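Sorting nexin GRD19 (PDB 1OCS) binds phosphatidylinositol 3-phosphate and, as part of the retrieval machinery, helps return certain late Golgi membrane proteins from the prevacuolar compartment. Local coordinates at residues R81-R89 with R127-V138. Residues are numbered along the deposited sequence; the frame is centred on the assembly and turned at random.
Sequences RYSDFEFFR and RRQGLNTWMQSV
With CG trans to the backbone N (chi1 -177°), the Y82 ring meets the guanidinium of R127 from helix 121-139, which reaches back on a chain extended from CG to NE, its CG beside the backbone N. The guanidinium thereby lies flat on one face of the ring: the planes differ by 5°, and R127 CZ stands 3.6 Å from the Y82 ring centroid, a stacked cation-pi pair. Polar ends are tied outside the stack, Y82 OH to P110 O and R127 NH2 to G111 O. This end of the contact belongs to the phosphatidylinositol 3-phosphate site of the PX domain: R127 binds the lipid, as do K112, which touches Y82, and R81 and S83 at the start of helix 82-89. A leucine in place of Y82 would probably strip the R127 guanidinium of the ring it lies flat on, leaving its tilt less well fixed. One turn on, L131 puts CD2 over a face of the F85 ring, 3.9 Å from its centroid, a CH-pi contact, while M135 SD approaches F85 CE1 obliquely at 4.0 Å. Farther along, F88 and W134 meet rim to rim with planes at 87°, W134 CH2 lying 3.7 Å from F88 CD2. The aliphatic part of R89 crosses the same indole, its CG 4.0 Å from W134 CZ2, and both R89 NE and W134 NE1 donate to P107 O.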
ATOM      1  N   ARG A  81      -3.867  -1.692  -6.693  1.00 15.80           N
ATOM      2  CA  ARG A  81      -5.327  -1.739  -6.677  1.00 16.05           C
ATOM      3  C   ARG A  81      -5.706  -1.913  -5.216  1.00 15.54           C
ATOM      4  O   ARG A  81      -4.883  -2.337  -4.404  1.00 13.69           O
ATOM      5  CB  ARG A  81      -5.854  -2.966  -7.426  1.00 14.16           C
ATOM      6  CG  ARG A  81      -5.575  -3.037  -8.921  1.00 16.12           C
ATOM      7  CD  ARG A  81      -5.895  -4.454  -9.398  1.00 16.48           C
ATOM      8  NE  ARG A  81      -5.933  -4.614 -10.849  1.00 19.18           N
ATOM      9  CZ  ARG A  81      -7.048  -4.749 -11.565  1.00 21.07           C
ATOM     10  NH1 ARG A  81      -6.977  -4.896 -12.884  1.00 20.43           N
ATOM     11  NH2 ARG A  81      -8.238  -4.737 -10.969  1.00 19.72           N
ATOM     12  N   TYR A  82      -6.950  -1.603  -4.879  1.00 15.22           N
ATOM     13  CA  TYR A  82      -7.399  -1.784  -3.510  1.00 15.09           C
ATOM     14  C   TYR A  82      -7.217  -3.255  -3.142  1.00 14.64           C
ATOM     15  O   TYR A  82      -6.875  -3.586  -2.010  1.00 15.36           O
ATOM     16  CB  TYR A  82      -8.868  -1.390  -3.378  1.00 15.72           C
ATOM     17  CG  TYR A  82      -9.383  -1.497  -1.967  1.00 18.84           C
ATOM     18  CD1 TYR A  82     -10.033  -2.649  -1.524  1.00 17.44           C
ATOM     19  CD2 TYR A  82      -9.196  -0.450  -1.065  1.00 18.80           C
ATOM     20  CE1 TYR A  82     -10.490  -2.752  -0.211  1.00 19.20           C
ATOM     21  CE2 TYR A  82      -9.645  -0.546   0.245  1.00 22.07           C
ATOM     22  CZ  TYR A  82     -10.289  -1.697   0.664  1.00 21.30           C
ATOM     23  OH  TYR A  82     -10.723  -1.781   1.965  1.00 24.16           O
ATOM     24  N   SER A  83      -7.438  -4.144  -4.106  1.00 14.93           N
ATOM     25  CA  SER A  83      -7.280  -5.572  -3.842  1.00 14.25           C
ATOM     26  C   SER A  83      -5.829  -5.924  -3.507  1.00 15.58           C
ATOM     27  O   SER A  83      -5.579  -6.888  -2.785  1.00 14.99           O
ATOM     28  CB  SER A  83      -7.765  -6.401  -5.038  1.00 13.89           C
ATOM     29  OG  SER A  83      -7.110  -6.023  -6.229  1.00 10.88           O
ATOM     30  N   ASP A  84      -4.873  -5.152  -4.026  1.00 13.98           N
ATOM     31  CA  ASP A  84      -3.468  -5.415  -3.722  1.00 14.87           C
ATOM     32  C   ASP A  84      -3.212  -5.096  -2.247  1.00 14.92           C
ATOM     33  O   ASP A  84      -2.447  -5.792  -1.581  1.00 14.88           O
ATOM     34  CB  ASP A  84      -2.535  -4.574  -4.606  1.00 15.50           C
ATOM     35  CG  ASP A  84      -2.539  -5.024  -6.062  1.00 17.96           C
ATOM     36  OD1 ASP A  84      -2.558  -6.248  -6.319  1.00 18.30           O
ATOM     37  OD2 ASP A  84      -2.510  -4.152  -6.948  1.00 16.76           O
ATOM     38  N   PHE A  85      -3.844  -4.035  -1.748  1.00 12.54           N
ATOM     39  CA  PHE A  85      -3.705  -3.652  -0.345  1.00 14.27           C
ATOM     40  C   PHE A  85      -4.310  -4.755   0.529  1.00 14.00           C
ATOM     41  O   PHE A  85      -3.770  -5.091   1.589  1.00 14.10           O
ATOM     42  CB  PHE A  85      -4.437  -2.329  -0.068  1.00 13.95           C
ATOM     43  CG  PHE A  85      -3.673  -1.101  -0.498  1.00 15.34           C
ATOM     44  CD1 PHE A  85      -2.834  -0.440   0.397  1.00 14.79           C
ATOM     45  CD2 PHE A  85      -3.810  -0.593  -1.786  1.00 13.15           C
ATOM     46  CE1 PHE A  85      -2.142   0.715   0.017  1.00 15.33           C
ATOM     47  CE2 PHE A  85      -3.119   0.564  -2.176  1.00 14.87           C
ATOM     48  CZ  PHE A  85      -2.286   1.216  -1.272  1.00 13.85           C
ATOM     49  N   GLU A  86      -5.434  -5.311   0.084  1.00 12.54           N
ATOM     50  CA  GLU A  86      -6.090  -6.377   0.836  1.00 14.16           C
ATOM     51  C   GLU A  86      -5.191  -7.602   0.913  1.00 13.90           C
ATOM     52  O   GLU A  86      -5.079  -8.239   1.960  1.00 13.15           O
ATOM     53  CB  GLU A  86      -7.421  -6.767   0.184  1.00 14.00           C
ATOM     54  CG  GLU A  86      -8.535  -5.754   0.387  1.00 16.11           C
ATOM     55  CD  GLU A  86      -9.832  -6.179  -0.290  1.00 20.26           C
ATOM     56  OE1 GLU A  86      -9.836  -6.375  -1.527  1.00 19.24           O
ATOM     57  OE2 GLU A  86     -10.846  -6.316   0.420  1.00 21.27           O
ATOM     58  N   PHE A  87      -4.566  -7.940  -0.207  1.00 14.66           N
ATOM     59  CA  PHE A  87      -3.670  -9.082  -0.245  1.00 15.79           C
ATOM     60  C   PHE A  87      -2.454  -8.788   0.630  1.00 14.23           C
ATOM     61  O   PHE A  87      -1.984  -9.654   1.362  1.00 14.51           O
ATOM     62  CB  PHE A  87      -3.219  -9.360  -1.680  1.00 18.38           C
ATOM     63  CG  PHE A  87      -2.383 -10.596  -1.817  1.00 23.43           C
ATOM     64  CD1 PHE A  87      -2.897 -11.838  -1.460  1.00 25.31           C
ATOM     65  CD2 PHE A  87      -1.079 -10.521  -2.293  1.00 25.37           C
ATOM     66  CE1 PHE A  87      -2.120 -12.990  -1.575  1.00 28.31           C
ATOM     67  CE2 PHE A  87      -0.294 -11.670  -2.413  1.00 27.65           C
ATOM     68  CZ  PHE A  87      -0.816 -12.904  -2.052  1.00 26.39           C
ATOM     69  N   PHE A  88      -1.955  -7.557   0.556  1.00 14.67           N
ATOM     70  CA  PHE A  88      -0.797  -7.143   1.349  1.00 15.02           C
ATOM     71  C   PHE A  88      -1.076  -7.276   2.847  1.00 14.07           C
ATOM     72  O   PHE A  88      -0.229  -7.768   3.595  1.00 15.61           O
ATOM     73  CB  PHE A  88      -0.419  -5.694   1.007  1.00 13.89           C
ATOM     74  CG  PHE A  88       0.587  -5.081   1.948  1.00 13.24           C
ATOM     75  CD1 PHE A  88       1.842  -5.653   2.128  1.00 13.97           C
ATOM     76  CD2 PHE A  88       0.280  -3.914   2.644  1.00 14.17           C
ATOM     77  CE1 PHE A  88       2.781  -5.073   2.986  1.00 13.23           C
ATOM     78  CE2 PHE A  88       1.210  -3.325   3.502  1.00 15.83           C
ATOM     79  CZ  PHE A  88       2.465  -3.910   3.671  1.00 14.59           C
ATOM     80  N   ARG A  89      -2.257  -6.842   3.287  1.00 14.36           N
ATOM     81  CA  ARG A  89      -2.598  -6.932   4.706  1.00 14.28           C
ATOM     82  C   ARG A  89      -2.568  -8.388   5.167  1.00 14.78           C
ATOM     83  O   ARG A  89      -2.037  -8.692   6.232  1.00 14.52           O
ATOM     84  CB  ARG A  89      -3.980  -6.326   4.984  1.00 13.30           C
ATOM     85  CG  ARG A  89      -4.335  -6.244   6.477  1.00 13.46           C
ATOM     86  CD  ARG A  89      -5.657  -5.496   6.711  1.00 14.41           C
ATOM     87  NE  ARG A  89      -5.904  -5.226   8.128  1.00 15.21           N
ATOM     88  CZ  ARG A  89      -6.415  -6.104   8.989  1.00 17.65           C
ATOM     89  NH1 ARG A  89      -6.749  -7.326   8.588  1.00 14.74           N
ATOM     90  NH2 ARG A  89      -6.581  -5.763  10.263  1.00 13.80           N
ATOM     91  N   ARG A 127     -11.253   6.178  -0.392  1.00 22.97           N
ATOM     92  CA  ARG A 127     -10.265   5.111  -0.333  1.00 23.66           C
ATOM     93  C   ARG A 127      -8.860   5.694  -0.377  1.00 22.27           C
ATOM     94  O   ARG A 127      -7.976   5.246   0.349  1.00 20.61           O
ATOM     95  CB  ARG A 127     -10.451   4.125  -1.487  1.00 21.76           C
ATOM     96  CG  ARG A 127     -11.569   3.140  -1.231  1.00 24.73           C
ATOM     97  CD  ARG A 127     -11.610   2.006  -2.242  1.00 22.72           C
ATOM     98  NE  ARG A 127     -12.404   0.908  -1.701  1.00 20.63           N
ATOM     99  CZ  ARG A 127     -12.703  -0.208  -2.352  1.00 20.08           C
ATOM    100  NH1 ARG A 127     -12.278  -0.392  -3.597  1.00 14.89           N
ATOM    101  NH2 ARG A 127     -13.421  -1.143  -1.742  1.00 18.04           N
ATOM    102  N   ARG A 128      -8.661   6.693  -1.230  1.00 21.91           N
ATOM    103  CA  ARG A 128      -7.353   7.326  -1.351  1.00 23.38           C
ATOM    104  C   ARG A 128      -6.912   7.847   0.017  1.00 22.53           C
ATOM    105  O   ARG A 128      -5.823   7.526   0.488  1.00 21.45           O
ATOM    106  CB  ARG A 128      -7.411   8.489  -2.339  1.00 24.43           C
ATOM    107  CG  ARG A 128      -6.048   9.034  -2.726  1.00 28.61           C
ATOM    108  CD  ARG A 128      -6.081  10.542  -2.833  1.00 33.38           C
ATOM    109  NE  ARG A 128      -6.329  11.140  -1.528  1.00 39.19           N
ATOM    110  CZ  ARG A 128      -6.490  12.440  -1.312  1.00 42.39           C
ATOM    111  NH1 ARG A 128      -6.711  12.881  -0.081  1.00 43.05           N
ATOM    112  NH2 ARG A 128      -6.435  13.300  -2.325  1.00 43.82           N
ATOM    113  N   GLN A 129      -7.768   8.650   0.650  1.00 22.67           N
ATOM    114  CA  GLN A 129      -7.470   9.215   1.965  1.00 22.78           C
ATOM    115  C   GLN A 129      -7.253   8.119   2.996  1.00 20.81           C
ATOM    116  O   GLN A 129      -6.286   8.155   3.754  1.00 19.92           O
ATOM    117  CB  GLN A 129      -8.609  10.125   2.438  1.00 24.24           C
ATOM    118  CG  GLN A 129      -8.837  11.338   1.560  1.00 33.51           C
ATOM    119  CD  GLN A 129      -9.921  12.256   2.095  1.00 37.57           C
ATOM    120  OE1 GLN A 129     -10.346  13.189   1.413  1.00 41.88           O
ATOM    121  NE2 GLN A 129     -10.370  12.001   3.321  1.00 40.55           N
ATOM    122  N   GLY A 130      -8.163   7.150   3.028  1.00 19.22           N
ATOM    123  CA  GLY A 130      -8.037   6.061   3.978  1.00 18.51           C
ATOM    124  C   GLY A 130      -6.763   5.265   3.769  1.00 18.51           C
ATOM    125  O   GLY A 130      -6.025   4.988   4.720  1.00 18.28           O
ATOM    126  N   LEU A 131      -6.496   4.897   2.521  1.00 16.62           N
ATOM    127  CA  LEU A 131      -5.297   4.125   2.213  1.00 17.72           C
ATOM    128  C   LEU A 131      -4.021   4.894   2.552  1.00 16.50           C
ATOM    129  O   LEU A 131      -3.038   4.302   2.999  1.00 17.07           O
ATOM    130  CB  LEU A 131      -5.291   3.722   0.738  1.00 15.43           C
ATOM    131  CG  LEU A 131      -6.361   2.701   0.328  1.00 16.06           C
ATOM    132  CD1 LEU A 131      -6.323   2.508  -1.168  1.00 13.00           C
ATOM    133  CD2 LEU A 131      -6.128   1.378   1.041  1.00 15.15           C
ATOM    134  N   ASN A 132      -4.035   6.206   2.328  1.00 16.60           N
ATOM    135  CA  ASN A 132      -2.870   7.034   2.626  1.00 17.20           C
ATOM    136  C   ASN A 132      -2.575   6.957   4.124  1.00 16.92           C
ATOM    137  O   ASN A 132      -1.453   6.679   4.535  1.00 16.96           O
ATOM    138  CB  ASN A 132      -3.128   8.492   2.221  1.00 15.66           C
ATOM    139  CG  ASN A 132      -1.929   9.391   2.487  1.00 19.09           C
ATOM    140  OD1 ASN A 132      -0.877   9.241   1.864  1.00 15.63           O
ATOM    141  ND2 ASN A 132      -2.081  10.325   3.427  1.00 16.51           N
ATOM    142  N   THR A 133      -3.599   7.190   4.937  1.00 18.93           N
ATOM    143  CA  THR A 133      -3.454   7.141   6.388  1.00 18.91           C
ATOM    144  C   THR A 133      -3.015   5.753   6.855  1.00 18.26           C
ATOM    145  O   THR A 133      -2.126   5.624   7.701  1.00 17.66           O
ATOM    146  CB  THR A 133      -4.784   7.513   7.083  1.00 19.80           C
ATOM    147  OG1 THR A 133      -5.112   8.871   6.773  1.00 21.41           O
ATOM    148  CG2 THR A 133      -4.670   7.359   8.593  1.00 21.29           C
ATOM    149  N   TRP A 134      -3.636   4.719   6.294  1.00 17.82           N
ATOM    150  CA  TRP A 134      -3.320   3.338   6.647  1.00 16.58           C
ATOM    151  C   TRP A 134      -1.861   3.007   6.326  1.00 16.75           C
ATOM    152  O   TRP A 134      -1.144   2.439   7.151  1.00 15.41           O
ATOM    153  CB  TRP A 134      -4.232   2.381   5.870  1.00 16.32           C
ATOM    154  CG  TRP A 134      -4.148   0.944   6.313  1.00 15.14           C
ATOM    155  CD1 TRP A 134      -4.792   0.376   7.374  1.00 15.24           C
ATOM    156  CD2 TRP A 134      -3.383  -0.104   5.701  1.00 14.33           C
ATOM    157  NE1 TRP A 134      -4.481  -0.960   7.459  1.00 13.26           N
ATOM    158  CE2 TRP A 134      -3.618  -1.283   6.444  1.00 13.47           C
ATOM    159  CE3 TRP A 134      -2.522  -0.162   4.593  1.00 13.05           C
ATOM    160  CZ2 TRP A 134      -3.025  -2.511   6.119  1.00 13.33           C
ATOM    161  CZ3 TRP A 134      -1.931  -1.382   4.268  1.00 13.98           C
ATOM    162  CH2 TRP A 134      -2.188  -2.542   5.031  1.00 12.88           C
ATOM    163  N   MET A 135      -1.428   3.368   5.122  1.00 15.90           N
ATOM    164  CA  MET A 135      -0.067   3.086   4.686  1.00 17.12           C
ATOM    165  C   MET A 135       0.983   3.786   5.547  1.00 16.62           C
ATOM    166  O   MET A 135       2.010   3.193   5.873  1.00 16.05           O
ATOM    167  CB  MET A 135       0.102   3.489   3.218  1.00 18.42           C
ATOM    168  CG  MET A 135       1.173   2.719   2.474  1.00 20.84           C
ATOM    169  SD  MET A 135       0.932   0.919   2.544  1.00 22.73           S
ATOM    170  CE  MET A 135       2.602   0.396   2.817  1.00 20.22           C
ATOM    171  N   GLN A 136       0.732   5.040   5.920  1.00 16.57           N
ATOM    172  CA  GLN A 136       1.687   5.776   6.747  1.00 17.76           C
ATOM    173  C   GLN A 136       1.759   5.152   8.136  1.00 19.93           C
ATOM    174  O   GLN A 136       2.817   5.132   8.768  1.00 19.37           O
ATOM    175  CB  GLN A 136       1.287   7.253   6.851  1.00 18.99           C
ATOM    176  CG  GLN A 136       1.213   7.953   5.494  1.00 20.93           C
ATOM    177  CD  GLN A 136       0.970   9.445   5.603  1.00 21.87           C
ATOM    178  OE1 GLN A 136       0.457   9.934   6.611  1.00 24.32           O
ATOM    179  NE2 GLN A 136       1.323  10.177   4.554  1.00 22.15           N
ATOM    180  N   SER A 137       0.629   4.627   8.597  1.00 18.83           N
ATOM    181  CA  SER A 137       0.556   3.984   9.901  1.00 18.64           C
ATOM    182  C   SER A 137       1.325   2.661   9.889  1.00 18.13           C
ATOM    183  O   SER A 137       2.109   2.366  10.796  1.00 15.93           O
ATOM    184  CB  SER A 137      -0.910   3.739  10.264  1.00 20.87           C
ATOM    185  OG  SER A 137      -1.021   3.034  11.480  1.00 26.47           O
ATOM    186  N   VAL A 138       1.106   1.863   8.851  1.00 15.77           N
ATOM    187  CA  VAL A 138       1.780   0.580   8.734  1.00 14.70           C
ATOM    188  C   VAL A 138       3.269   0.718   8.411  1.00 15.90           C
ATOM    189  O   VAL A 138       4.107   0.138   9.099  1.00 15.56           O
ATOM    190  CB  VAL A 138       1.098  -0.298   7.662  1.00 16.43           C
ATOM    191  CG1 VAL A 138       1.957  -1.524   7.354  1.00 16.33           C
ATOM    192  CG2 VAL A 138      -0.289  -0.726   8.164  1.00 15.66           C
TER